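Local coordinates for protein dicer Related Helicase (Caenorhabditis elegans, PDB 6M6Q) that probably hydrolyses ATP in acting on RNA as a RIG-I-like helicase of the RNA interference pathway, represented here by its helical N-terminal domain alone, at residues K15-F20 with L157-L162; W34-V39 with E139-Y144; G192-M197 with H263-M268. All blocks are in the same frame, centred on the assembly; numbering follows the deposited sequence. Where two conformers were deposited one is given.

From the N terminus, the chain first passes through 15-20, a loop ahead of helix 25-29. Contact 1 closes a long loop there, when the chain returns at 157-162 after helix 146-152. Contact 2 opens and closes within that loop. It joins helix 33-42 to helix 131-144. Contact 3 comes later in the chain and is in series with both. It joins the break between helices 186-193 and 196-204 to helix 262-271. Contacts 2 and 3 touch, because Trp34 and Lys35 pack on His263, and Trp34 also packs on Leu266. Contact 1 stands apart at the surface, its centre about 22 Å from that of contact 2.

Contact 1: residues K15-F20 with L157-L162; sequences KLRLPF and LPDGWL
Arg17 meets Leu157 with the root of its side chain and Asp159 with its end. The bend at chi2 (-82°) turns the chain after CG has passed the Leu157 backbone. Arg17 CG lies 3.8 Å from Leu157 CB. Arg17 CG also lies against Leu157 O, 3.3 Å away. One branch of the leucine, Leu157 CD2, reaches the start of the arginine chain, 4.0 Å from Arg17 CB. The two side chains cross obliquely.

Farther out, Arg17 NH2 donates to Asp159 OD2 over 2.8 Å. This bond is part of a salt bridge. It is bent, with an N-H...O angle of 133°. The guanidinium and carboxylate planes are 35° apart. OD2 is met from above the carboxylate plane, and the oxygen is itself tilted out of the guanidinium plane. The pair is therefore not a flat, two-pronged one. Asp159 belongs to the type I beta turn from Pro158 to Trp161. That turn presents its carboxylate to the arginine.

The 15-20 loop has further ties just beside this contact. Lys15 and Arg17 form backbone hydrogen bonds with Asp156 and Trp154. Leu18 is hydrogen-bonded to His153, through the backbone and from Leu18 O to His153 ND1.

Two surface loops of the helical N-terminal domain are thus joined by one salt bridge over a small apolar patch. The link would probably weaken as salt concentration rises.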
ATOM      1  N   LYS B  15      29.547  10.390 -12.051  1.00104.94           N
ATOM      2  CA  LYS B  15      28.862  11.693 -11.876  1.00101.31           C
ATOM      3  C   LYS B  15      27.542  11.507 -11.093  1.00 90.33           C
ATOM      4  O   LYS B  15      26.960  12.539 -10.691  1.00 99.16           O
ATOM      5  CB  LYS B  15      28.625  12.335 -13.247  1.00102.85           C
ATOM      6  CG  LYS B  15      29.873  12.552 -14.088  1.00104.23           C
ATOM      7  CD  LYS B  15      30.753  13.662 -13.578  1.00112.14           C
ATOM      8  CE  LYS B  15      32.199  13.515 -14.000  1.00125.99           C
ATOM      9  NZ  LYS B  15      32.895  12.457 -13.225  1.00132.01           N
ATOM     10  N   LEU B  16      27.078  10.261 -10.888  1.00 78.05           N
ATOM     11  CA  LEU B  16      25.762   9.973 -10.231  1.00 75.08           C
ATOM     12  C   LEU B  16      25.924  10.115  -8.710  1.00 69.94           C
ATOM     13  O   LEU B  16      26.723   9.358  -8.146  1.00 71.09           O
ATOM     14  CB  LEU B  16      25.274   8.556 -10.569  1.00 73.03           C
ATOM     15  CG  LEU B  16      25.387   8.100 -12.026  1.00 71.82           C
ATOM     16  CD1 LEU B  16      24.880   6.669 -12.173  1.00 71.75           C
ATOM     17  CD2 LEU B  16      24.628   9.024 -12.960  1.00 73.84           C
ATOM     18  N   ARG B  17      25.129  10.974  -8.068  1.00 63.27           N
ATOM     19  CA  ARG B  17      25.092  11.125  -6.589  1.00 74.30           C
ATOM     20  C   ARG B  17      24.116  10.104  -5.978  1.00 81.13           C
ATOM     21  O   ARG B  17      24.135   9.949  -4.733  1.00 79.37           O
ATOM     22  CB  ARG B  17      24.703  12.553  -6.210  1.00 82.44           C
ATOM     23  CG  ARG B  17      25.794  13.575  -6.477  1.00 99.41           C
ATOM     24  CD  ARG B  17      26.826  13.615  -5.355  1.00105.08           C
ATOM     25  NE  ARG B  17      28.107  14.195  -5.775  1.00117.84           N
ATOM     26  CZ  ARG B  17      29.070  13.545  -6.450  1.00129.48           C
ATOM     27  NH1 ARG B  17      28.910  12.279  -6.801  1.00138.49           N
ATOM     28  NH2 ARG B  17      30.188  14.174  -6.782  1.00125.28           N
ATOM     29  N   LEU B  18      23.279   9.468  -6.814  1.00 84.46           N
ATOM     30  CA  LEU B  18      22.297   8.426  -6.405  1.00 78.79           C
ATOM     31  C   LEU B  18      22.411   7.233  -7.351  1.00 69.12           C
ATOM     32  O   LEU B  18      21.568   7.034  -8.219  1.00 56.25           O
ATOM     33  CB  LEU B  18      20.879   9.016  -6.416  1.00 69.83           C
ATOM     34  CG  LEU B  18      19.814   8.171  -5.714  1.00 62.25           C
ATOM     35  CD1 LEU B  18      19.696   8.540  -4.239  1.00 57.63           C
ATOM     36  CD2 LEU B  18      18.467   8.332  -6.405  1.00 66.49           C
ATOM     37  N   PRO B  19      23.422   6.365  -7.161  1.00 68.20           N
ATOM     38  CA  PRO B  19      23.523   5.136  -7.939  1.00 67.85           C
ATOM     39  C   PRO B  19      22.448   4.110  -7.534  1.00 64.88           C
ATOM     40  O   PRO B  19      21.781   4.311  -6.510  1.00 58.11           O
ATOM     41  CB  PRO B  19      24.937   4.624  -7.606  1.00 64.69           C
ATOM     42  CG  PRO B  19      25.204   5.152  -6.193  1.00 63.85           C
ATOM     43  CD  PRO B  19      24.452   6.468  -6.112  1.00 67.58           C
ATOM     44  N   PHE B  20      22.314   3.039  -8.327  1.00 62.25           N
ATOM     45  CA  PHE B  20      21.357   1.930  -8.110  1.00 64.20           C
ATOM     46  C   PHE B  20      21.453   1.441  -6.656  1.00 67.22           C
ATOM     47  O   PHE B  20      20.396   1.170  -6.028  1.00 67.16           O
ATOM     48  CB  PHE B  20      21.617   0.796  -9.100  1.00 71.35           C
ATOM     49  CG  PHE B  20      20.572  -0.292  -9.079  1.00 88.64           C
ATOM     50  CD1 PHE B  20      20.593  -1.285  -8.108  1.00 88.16           C
ATOM     51  CD2 PHE B  20      19.564  -0.326 -10.032  1.00 97.79           C
ATOM     52  CE1 PHE B  20      19.633  -2.282  -8.090  1.00 93.45           C
ATOM     53  CE2 PHE B  20      18.603  -1.323 -10.008  1.00 95.19           C
ATOM     54  CZ  PHE B  20      18.636  -2.296  -9.037  1.00 99.26           C
ATOM     55  N   LEU B 157      25.032  16.294  -9.951  1.00 77.06           N
ATOM     56  CA  LEU B 157      24.479  17.012  -8.771  1.00 86.72           C
ATOM     57  C   LEU B 157      25.642  17.394  -7.854  1.00 91.24           C
ATOM     58  O   LEU B 157      26.551  16.591  -7.633  1.00 85.03           O
ATOM     59  CB  LEU B 157      23.450  16.117  -8.060  1.00 80.66           C
ATOM     60  CG  LEU B 157      22.717  16.749  -6.869  1.00 80.96           C
ATOM     61  CD1 LEU B 157      21.478  17.522  -7.317  1.00 90.93           C
ATOM     62  CD2 LEU B 157      22.331  15.695  -5.844  1.00 78.74           C
ATOM     63  N   PRO B 158      25.678  18.639  -7.317  1.00 96.98           N
ATOM     64  CA  PRO B 158      26.748  19.036  -6.404  1.00 94.21           C
ATOM     65  C   PRO B 158      26.826  18.141  -5.156  1.00 90.21           C
ATOM     66  O   PRO B 158      25.840  17.535  -4.803  1.00 74.28           O
ATOM     67  CB  PRO B 158      26.392  20.487  -6.040  1.00 95.05           C
ATOM     68  CG  PRO B 158      25.555  20.958  -7.217  1.00 93.84           C
ATOM     69  CD  PRO B 158      24.734  19.740  -7.588  1.00 96.64           C
ATOM     70  N   ASP B 159      27.993  18.136  -4.510  1.00100.71           N
ATOM     71  CA  ASP B 159      28.389  17.198  -3.425  1.00107.82           C
ATOM     72  C   ASP B 159      27.621  17.536  -2.139  1.00102.64           C
ATOM     73  O   ASP B 159      27.223  16.596  -1.422  1.00125.04           O
ATOM     74  CB  ASP B 159      29.901  17.264  -3.186  1.00124.24           C
ATOM     75  CG  ASP B 159      30.723  17.158  -4.463  1.00139.66           C
ATOM     76  OD1 ASP B 159      31.088  18.220  -5.029  1.00135.56           O
ATOM     77  OD2 ASP B 159      30.963  16.029  -4.896  1.00155.01           O
ATOM     78  N   GLY B 160      27.452  18.823  -1.840  1.00 88.43           N
ATOM     79  CA  GLY B 160      26.926  19.283  -0.545  1.00 90.49           C
ATOM     80  C   GLY B 160      25.502  19.773  -0.661  1.00 92.61           C
ATOM     81  O   GLY B 160      25.126  20.666   0.126  1.00104.13           O
ATOM     82  N   TRP B 161      24.735  19.227  -1.609  1.00 88.42           N
ATOM     83  CA  TRP B 161      23.355  19.688  -1.931  1.00 77.93           C
ATOM     84  C   TRP B 161      22.444  19.463  -0.716  1.00 72.61           C
ATOM     85  O   TRP B 161      22.190  18.321  -0.391  1.00 77.67           O
ATOM     86  CB  TRP B 161      22.820  18.973  -3.167  1.00 84.73           C
ATOM     87  CG  TRP B 161      21.741  19.736  -3.865  1.00 92.54           C
ATOM     88  CD1 TRP B 161      20.396  19.509  -3.822  1.00 92.19           C
ATOM     89  CD2 TRP B 161      21.924  20.891  -4.693  1.00 95.43           C
ATOM     90  NE1 TRP B 161      19.735  20.431  -4.587  1.00 95.39           N
ATOM     91  CE2 TRP B 161      20.645  21.294  -5.129  1.00 93.46           C
ATOM     92  CE3 TRP B 161      23.040  21.620  -5.107  1.00 88.02           C
ATOM     93  CZ2 TRP B 161      20.460  22.389  -5.964  1.00 99.76           C
ATOM     94  CZ3 TRP B 161      22.858  22.699  -5.938  1.00 85.83           C
ATOM     95  CH2 TRP B 161      21.585  23.079  -6.358  1.00 98.89           C
ATOM     96  N   LEU B 162      21.962  20.531  -0.097  1.00 77.76           N
ATOM     97  CA  LEU B 162      21.229  20.489   1.194  1.00 81.47           C
ATOM     98  C   LEU B 162      19.783  20.032   0.949  1.00 86.49           C
ATOM     99  O   LEU B 162      19.147  19.525   1.892  1.00 88.77           O
ATOM    100  CB  LEU B 162      21.295  21.886   1.815  1.00 85.72           C
ATOM    101  CG  LEU B 162      20.407  22.135   3.029  1.00 91.65           C
ATOM    102  CD1 LEU B 162      20.852  21.301   4.221  1.00 93.72           C
ATOM    103  CD2 LEU B 162      20.417  23.600   3.382  1.00 97.54           C
TER

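Contact 2: residues W34-V39 with E139-Y144; sequences WKFLDV and EVMFNY
Val39 meets Val140 and Tyr144 at the apolar centre. Its two methyls divide the work. Val39 CG1 lies 4.0 Å from Val140 CG1, where the two valines lie alongside, pointing in opposite senses. Val39 CG2 sits over the middle of the Tyr144 ring, 3.8 Å from the centroid. It is only 8° off the ring normal, a CH-pi contact with the face.

Phe36 adds its edge. Phe36 CE1 is 4.1 Å from Val140 CG1, and Phe36 CD1 is 4.3 Å from Met141 SD. Both partners lie near the plane of the phenyl ring.

The polar edge is made by Lys35. CG is anti to the backbone N (chi1 177°) and the chain bends at chi2, which carries the amine to the phenol. Lys35 NZ donates to Tyr144 OH over 3.0 Å, the lysine chain coming up nearly perpendicular to the tyrosine side chain. A longer salt bridge joins Lys35 NZ to Asp38 OD1 on the same helix, at 3.5 Å. Gln227 O accepts a further bond from the amine.

The segments of helices 33-42 and 131-144 run 69° apart, a crossed helix pair buried in the N-terminal domain. Leu148 of helix 146-152 packs on Lys35 and Met141, while helix 94-127 meets Phe36 through Leu124.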
ATOM      1  N   TRP B  34       5.278   5.621 -14.247  1.00 49.41           N
ATOM      2  CA  TRP B  34       4.262   5.824 -15.324  1.00 46.41           C
ATOM      3  C   TRP B  34       4.970   6.080 -16.650  1.00 48.24           C
ATOM      4  O   TRP B  34       4.448   5.604 -17.704  1.00 48.01           O
ATOM      5  CB  TRP B  34       3.270   6.939 -14.977  1.00 46.08           C
ATOM      6  CG  TRP B  34       2.379   6.606 -13.813  1.00 47.19           C
ATOM      7  CD1 TRP B  34       2.191   7.351 -12.683  1.00 49.84           C
ATOM      8  CD2 TRP B  34       1.577   5.419 -13.645  1.00 45.38           C
ATOM      9  NE1 TRP B  34       1.327   6.713 -11.829  1.00 50.52           N
ATOM     10  CE2 TRP B  34       0.939   5.525 -12.392  1.00 47.56           C
ATOM     11  CE3 TRP B  34       1.320   4.289 -14.436  1.00 48.04           C
ATOM     12  CZ2 TRP B  34       0.067   4.548 -11.915  1.00 45.13           C
ATOM     13  CZ3 TRP B  34       0.468   3.317 -13.957  1.00 47.71           C
ATOM     14  CH2 TRP B  34      -0.142   3.444 -12.709  1.00 46.11           C
ATOM     15  N   LYS B  35       6.133   6.747 -16.603  1.00 47.63           N
ATOM     16  CA  LYS B  35       6.976   7.015 -17.792  1.00 48.55           C
ATOM     17  C   LYS B  35       7.636   5.708 -18.220  1.00 51.75           C
ATOM     18  O   LYS B  35       7.773   5.500 -19.435  1.00 58.95           O
ATOM     19  CB  LYS B  35       7.999   8.119 -17.511  1.00 52.20           C
ATOM     20  CG  LYS B  35       8.971   8.437 -18.658  1.00 57.07           C
ATOM     21  CD  LYS B  35       8.287   8.820 -19.962  1.00 52.71           C
ATOM     22  CE  LYS B  35       9.230   9.108 -21.113  1.00 51.43           C
ATOM     23  NZ  LYS B  35       8.497   9.058 -22.405  1.00 60.18           N
ATOM     24  N   PHE B  36       7.948   4.827 -17.268  1.00 52.85           N
ATOM     25  CA  PHE B  36       8.542   3.490 -17.527  1.00 51.86           C
ATOM     26  C   PHE B  36       7.507   2.603 -18.212  1.00 48.45           C
ATOM     27  O   PHE B  36       7.856   1.973 -19.217  1.00 44.32           O
ATOM     28  CB  PHE B  36       9.045   2.856 -16.234  1.00 52.11           C
ATOM     29  CG  PHE B  36       9.317   1.379 -16.338  1.00 53.53           C
ATOM     30  CD1 PHE B  36      10.341   0.898 -17.139  1.00 55.71           C
ATOM     31  CD2 PHE B  36       8.561   0.469 -15.615  1.00 52.47           C
ATOM     32  CE1 PHE B  36      10.583  -0.462 -17.234  1.00 58.28           C
ATOM     33  CE2 PHE B  36       8.809  -0.886 -15.703  1.00 51.25           C
ATOM     34  CZ  PHE B  36       9.820  -1.348 -16.509  1.00 60.77           C
ATOM     35  N   LEU B  37       6.269   2.590 -17.699  1.00 50.59           N
ATOM     36  CA  LEU B  37       5.109   1.896 -18.341  1.00 51.84           C
ATOM     37  C   LEU B  37       4.932   2.465 -19.732  1.00 44.54           C
ATOM     38  O   LEU B  37       4.893   1.669 -20.649  1.00 42.30           O
ATOM     39  CB  LEU B  37       3.827   2.070 -17.508  1.00 56.98           C
ATOM     40  CG  LEU B  37       2.575   1.313 -17.998  1.00 58.98           C
ATOM     41  CD1 LEU B  37       2.736  -0.218 -17.904  1.00 54.12           C
ATOM     42  CD2 LEU B  37       1.344   1.759 -17.212  1.00 57.26           C
ATOM     43  N   ASP B  38       4.946   3.803 -19.866  1.00 49.63           N
ATOM     44  CA  ASP B  38       4.791   4.510 -21.171  1.00 54.09           C
ATOM     45  C   ASP B  38       5.813   3.976 -22.184  1.00 50.95           C
ATOM     46  O   ASP B  38       5.403   3.735 -23.333  1.00 56.57           O
ATOM     47  CB  ASP B  38       4.896   6.031 -21.037  1.00 55.88           C
ATOM     48  CG  ASP B  38       4.601   6.737 -22.352  1.00 56.57           C
ATOM     49  OD1 ASP B  38       5.567   7.180 -23.006  1.00 59.16           O
ATOM     50  OD2 ASP B  38       3.432   6.724 -22.769  1.00 59.55           O
ATOM     51  N   VAL B  39       7.079   3.810 -21.772  1.00 51.71           N
ATOM     52  CA  VAL B  39       8.222   3.358 -22.632  1.00 54.99           C
ATOM     53  C   VAL B  39       7.975   1.902 -23.070  1.00 54.83           C
ATOM     54  O   VAL B  39       8.116   1.608 -24.274  1.00 55.04           O
ATOM     55  CB  VAL B  39       9.575   3.518 -21.893  1.00 57.94           C
ATOM     56  CG1 VAL B  39      10.697   2.719 -22.548  1.00 59.83           C
ATOM     57  CG2 VAL B  39       9.983   4.983 -21.765  1.00 57.41           C
ATOM     58  N   GLU B 139      18.216  -0.525 -16.933  1.00 59.74           N
ATOM     59  CA  GLU B 139      18.821  -0.685 -18.280  1.00 66.12           C
ATOM     60  C   GLU B 139      17.816  -0.262 -19.364  1.00 66.84           C
ATOM     61  O   GLU B 139      18.267   0.261 -20.392  1.00 69.21           O
ATOM     62  CB  GLU B 139      19.308  -2.120 -18.504  1.00 70.67           C
ATOM     63  CG  GLU B 139      20.196  -2.241 -19.733  1.00 76.45           C
ATOM     64  CD  GLU B 139      20.786  -3.604 -20.003  1.00 82.07           C
ATOM     65  OE1 GLU B 139      20.864  -4.407 -19.047  1.00 83.25           O
ATOM     66  OE2 GLU B 139      21.176  -3.857 -21.179  1.00 78.72           O
ATOM     67  N   VAL B 140      16.512  -0.489 -19.164  1.00 67.12           N
ATOM     68  CA  VAL B 140      15.482  -0.108 -20.180  1.00 71.41           C
ATOM     69  C   VAL B 140      15.505   1.417 -20.339  1.00 68.12           C
ATOM     70  O   VAL B 140      15.571   1.899 -21.504  1.00 58.78           O
ATOM     71  CB  VAL B 140      14.075  -0.622 -19.821  1.00 81.96           C
ATOM     72  CG1 VAL B 140      12.971   0.156 -20.553  1.00 81.06           C
ATOM     73  CG2 VAL B 140      13.948  -2.115 -20.092  1.00 87.25           C
ATOM     74  N   MET B 141      15.527   2.139 -19.216  1.00 59.62           N
ATOM     75  CA  MET B 141      15.538   3.618 -19.179  1.00 70.92           C
ATOM     76  C   MET B 141      16.833   4.145 -19.819  1.00 72.35           C
ATOM     77  O   MET B 141      16.761   5.143 -20.581  1.00 73.77           O
ATOM     78  CB  MET B 141      15.418   4.128 -17.735  1.00 69.75           C
ATOM     79  CG  MET B 141      14.056   3.852 -17.102  1.00 71.32           C
ATOM     80  SD  MET B 141      12.628   4.359 -18.148  1.00 75.27           S
ATOM     81  CE  MET B 141      12.726   6.140 -18.000  1.00 72.92           C
ATOM     82  N   PHE B 142      17.966   3.500 -19.529  1.00 71.69           N
ATOM     83  CA  PHE B 142      19.309   3.864 -20.050  1.00 75.31           C
ATOM     84  C   PHE B 142      19.286   3.808 -21.574  1.00 66.98           C
ATOM     85  O   PHE B 142      19.814   4.718 -22.201  1.00 79.04           O
ATOM     86  CB  PHE B 142      20.384   2.937 -19.473  1.00 80.07           C
ATOM     87  CG  PHE B 142      21.779   3.174 -19.993  1.00 79.08           C
ATOM     88  CD1 PHE B 142      22.549   4.209 -19.495  1.00 81.40           C
ATOM     89  CD2 PHE B 142      22.328   2.361 -20.972  1.00 80.48           C
ATOM     90  CE1 PHE B 142      23.835   4.424 -19.960  1.00 75.69           C
ATOM     91  CE2 PHE B 142      23.603   2.601 -21.456  1.00 76.14           C
ATOM     92  CZ  PHE B 142      24.356   3.623 -20.943  1.00 74.71           C
ATOM     93  N   ASN B 143      18.700   2.754 -22.135  1.00 67.29           N
ATOM     94  CA  ASN B 143      18.662   2.505 -23.600  1.00 73.08           C
ATOM     95  C   ASN B 143      17.669   3.477 -24.257  1.00 76.55           C
ATOM     96  O   ASN B 143      17.876   3.814 -25.441  1.00 88.83           O
ATOM     97  CB  ASN B 143      18.304   1.052 -23.921  1.00 76.73           C
ATOM     98  CG  ASN B 143      19.357   0.049 -23.492  1.00 72.56           C
ATOM     99  OD1 ASN B 143      20.449   0.412 -23.061  1.00 70.12           O
ATOM    100  ND2 ASN B 143      19.035  -1.223 -23.616  1.00 70.61           N
ATOM    101  N   TYR B 144      16.643   3.925 -23.520  1.00 80.13           N
ATOM    102  CA  TYR B 144      15.594   4.854 -24.030  1.00 75.67           C
ATOM    103  C   TYR B 144      16.174   6.273 -24.123  1.00 68.04           C
ATOM    104  O   TYR B 144      16.115   6.871 -25.193  1.00 71.01           O
ATOM    105  CB  TYR B 144      14.322   4.825 -23.162  1.00 69.60           C
ATOM    106  CG  TYR B 144      13.353   5.946 -23.468  1.00 69.84           C
ATOM    107  CD1 TYR B 144      12.617   5.965 -24.647  1.00 62.27           C
ATOM    108  CD2 TYR B 144      13.206   7.023 -22.601  1.00 71.22           C
ATOM    109  CE1 TYR B 144      11.777   7.022 -24.957  1.00 68.98           C
ATOM    110  CE2 TYR B 144      12.352   8.082 -22.889  1.00 65.58           C
ATOM    111  CZ  TYR B 144      11.652   8.091 -24.083  1.00 68.44           C
ATOM    112  OH  TYR B 144      10.808   9.120 -24.391  1.00 71.95           O
TER

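Contact 3: residues G192-M197 with H263-M268; sequences GAARGM and HKTLTM
Gly196 and Thr265 make the polar link here. The backbone N of Gly196 donates to Thr265 OG1 over 3.2 Å, with an N-H...O angle of 148°. The other branch of the threonine, Thr265 CG2, lies 3.5 Å from Ala194 O and 4.0 Å from Ala194 CB. The hydroxyl and the methyl thus meet different parts of the link between the two helices. Thr265 is set for this by a chi1 of -55°, which places CG2 anti to its own backbone N and OG1 beside it.

One turn further along the same helix is Met268. With chi1 at -77° and chi2 extended, Met268 SD lies 3.6 Å from Gly196 O. At the start of 192-197, Leu266 CD2 packs 4.3 Å from Gly192 N.

The segment 192-197 is a break between two helices. Ala194 leaves the helical conformation at the end of helix 186-193. Arg195 takes the N-cap position of helix 196-204. Gly196 has no side chain, and its CA comes within 4.3 Å of Thr265 CA, so helix 262-271 lies directly against this break in an all-helical domain.

A second shell surrounds these groups. Thr265 OG1 also accepts from Trp260 NE1 and has a weak bond with Ser261 O. Trp260 touches Met268 as well. On the broken-helix side, Arg195 N is bonded to Asn303 OD1 of helix 301-310, and Ala194 packs on the same asparagine.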
ATOM      1  N   GLY B 192       1.879   8.802  -4.098  1.00 64.15           N
ATOM      2  CA  GLY B 192       0.745   8.035  -4.642  1.00 64.10           C
ATOM      3  C   GLY B 192      -0.601   8.577  -4.181  1.00 55.40           C
ATOM      4  O   GLY B 192      -1.556   8.494  -4.968  1.00 55.24           O
ATOM      5  N   ALA B 193      -0.692   9.060  -2.941  1.00 56.79           N
ATOM      6  CA  ALA B 193      -1.942   9.554  -2.314  1.00 63.61           C
ATOM      7  C   ALA B 193      -2.174  11.031  -2.668  1.00 70.58           C
ATOM      8  O   ALA B 193      -3.342  11.457  -2.676  1.00 79.62           O
ATOM      9  CB  ALA B 193      -1.884   9.359  -0.824  1.00 63.07           C
ATOM     10  N   ALA B 194      -1.108  11.784  -2.929  1.00 64.48           N
ATOM     11  CA  ALA B 194      -1.165  13.243  -3.163  1.00 68.81           C
ATOM     12  C   ALA B 194      -1.950  13.552  -4.444  1.00 65.81           C
ATOM     13  O   ALA B 194      -1.951  12.715  -5.375  1.00 68.95           O
ATOM     14  CB  ALA B 194       0.228  13.816  -3.228  1.00 75.51           C
ATOM     15  N   ARG B 195      -2.561  14.736  -4.476  1.00 62.83           N
ATOM     16  CA  ARG B 195      -3.262  15.307  -5.655  0.50 64.48           C
ATOM     17  C   ARG B 195      -2.504  16.573  -6.095  1.00 65.04           C
ATOM     18  O   ARG B 195      -2.783  17.660  -5.532  1.00 63.50           O
ATOM     19  CB  ARG B 195      -4.732  15.601  -5.320  0.50 65.90           C
ATOM     20  CG  ARG B 195      -5.540  14.393  -4.848  0.50 67.41           C
ATOM     21  CD  ARG B 195      -6.042  13.485  -5.968  0.50 71.81           C
ATOM     22  NE  ARG B 195      -5.501  12.128  -5.875  0.50 74.22           N
ATOM     23  CZ  ARG B 195      -6.068  11.121  -5.201  0.50 69.44           C
ATOM     24  NH1 ARG B 195      -7.216  11.306  -4.569  0.50 69.42           N
ATOM     25  NH2 ARG B 195      -5.486   9.933  -5.173  0.50 65.48           N
ATOM     26  N   GLY B 196      -1.575  16.414  -7.033  1.00 64.68           N
ATOM     27  CA  GLY B 196      -0.591  17.425  -7.451  1.00 65.32           C
ATOM     28  C   GLY B 196      -1.208  18.756  -7.838  1.00 68.19           C
ATOM     29  O   GLY B 196      -0.538  19.768  -7.623  1.00 74.69           O
ATOM     30  N   MET B 197      -2.372  18.769  -8.493  1.00 68.72           N
ATOM     31  CA  MET B 197      -2.934  20.021  -9.069  1.00 71.36           C
ATOM     32  C   MET B 197      -3.172  21.050  -7.957  1.00 67.43           C
ATOM     33  O   MET B 197      -2.832  22.227  -8.154  1.00 69.27           O
ATOM     34  CB  MET B 197      -4.236  19.777  -9.817  1.00 75.24           C
ATOM     35  CG  MET B 197      -4.354  20.655 -11.016  1.00 78.22           C
ATOM     36  SD  MET B 197      -5.967  20.621 -11.710  1.00 86.78           S
ATOM     37  CE  MET B 197      -5.597  21.192 -13.369  1.00 84.69           C
ATOM     38  N   HIS B 263       0.937  11.034 -13.310  1.00 58.02           N
ATOM     39  CA  HIS B 263       2.346  11.191 -13.733  1.00 57.36           C
ATOM     40  C   HIS B 263       2.812  12.599 -13.400  1.00 56.91           C
ATOM     41  O   HIS B 263       3.961  12.745 -12.921  1.00 64.17           O
ATOM     42  CB  HIS B 263       2.549  10.873 -15.216  1.00 58.15           C
ATOM     43  CG  HIS B 263       3.960  11.080 -15.659  1.00 62.97           C
ATOM     44  ND1 HIS B 263       5.019  10.366 -15.119  1.00 63.39           N
ATOM     45  CD2 HIS B 263       4.497  11.905 -16.583  1.00 66.06           C
ATOM     46  CE1 HIS B 263       6.134  10.733 -15.707  1.00 70.18           C
ATOM     47  NE2 HIS B 263       5.845  11.680 -16.601  1.00 69.94           N
ATOM     48  N   LYS B 264       1.931  13.581 -13.540  1.00 49.85           N
ATOM     49  CA  LYS B 264       2.260  14.985 -13.222  1.00 52.35           C
ATOM     50  C   LYS B 264       2.503  15.130 -11.717  1.00 46.93           C
ATOM     51  O   LYS B 264       3.446  15.844 -11.359  1.00 52.49           O
ATOM     52  CB  LYS B 264       1.185  15.930 -13.749  1.00 53.72           C
ATOM     53  CG  LYS B 264       1.385  16.316 -15.204  1.00 57.62           C
ATOM     54  CD  LYS B 264       0.458  17.388 -15.699  1.00 59.26           C
ATOM     55  CE  LYS B 264       0.743  17.762 -17.131  1.00 56.81           C
ATOM     56  NZ  LYS B 264       0.583  16.598 -18.028  1.00 63.64           N
ATOM     57  N   THR B 265       1.743  14.421 -10.887  1.00 46.27           N
ATOM     58  CA  THR B 265       1.876  14.458  -9.405  1.00 52.78           C
ATOM     59  C   THR B 265       3.253  13.892  -9.021  1.00 58.07           C
ATOM     60  O   THR B 265       3.962  14.539  -8.232  1.00 60.44           O
ATOM     61  CB  THR B 265       0.751  13.689  -8.697  1.00 55.00           C
ATOM     62  OG1 THR B 265      -0.526  14.167  -9.125  1.00 55.14           O
ATOM     63  CG2 THR B 265       0.831  13.808  -7.188  1.00 53.07           C
ATOM     64  N   LEU B 266       3.634  12.752  -9.596  1.00 58.19           N
ATOM     65  CA  LEU B 266       4.917  12.076  -9.280  1.00 57.93           C
ATOM     66  C   LEU B 266       6.087  12.938  -9.772  1.00 62.26           C
ATOM     67  O   LEU B 266       7.122  13.010  -9.041  1.00 57.07           O
ATOM     68  CB  LEU B 266       4.934  10.682  -9.918  1.00 53.38           C
ATOM     69  CG  LEU B 266       3.884   9.711  -9.378  1.00 47.76           C
ATOM     70  CD1 LEU B 266       4.129   8.314  -9.900  1.00 47.86           C
ATOM     71  CD2 LEU B 266       3.850   9.716  -7.858  1.00 43.69           C
ATOM     72  N   THR B 267       5.915  13.617 -10.911  1.00 56.82           N
ATOM     73  CA  THR B 267       6.974  14.426 -11.552  1.00 54.65           C
ATOM     74  C   THR B 267       7.273  15.646 -10.684  1.00 51.51           C
ATOM     75  O   THR B 267       8.431  16.065 -10.684  1.00 59.65           O
ATOM     76  CB  THR B 267       6.600  14.773 -12.992  1.00 61.76           C
ATOM     77  OG1 THR B 267       6.436  13.530 -13.673  1.00 63.51           O
ATOM     78  CG2 THR B 267       7.644  15.594 -13.709  1.00 63.76           C
ATOM     79  N   MET B 268       6.309  16.105  -9.880  1.00 50.96           N
ATOM     80  CA  MET B 268       6.520  17.211  -8.895  1.00 57.21           C
ATOM     81  C   MET B 268       7.486  16.756  -7.793  1.00 57.62           C
ATOM     82  O   MET B 268       8.430  17.502  -7.501  1.00 59.79           O
ATOM     83  CB  MET B 268       5.217  17.669  -8.240  1.00 56.62           C
ATOM     84  CG  MET B 268       4.379  18.532  -9.114  1.00 61.87           C
ATOM     85  SD  MET B 268       2.907  19.052  -8.237  1.00 81.01           S
ATOM     86  CE  MET B 268       3.465  20.585  -7.514  1.00 78.57           C
TER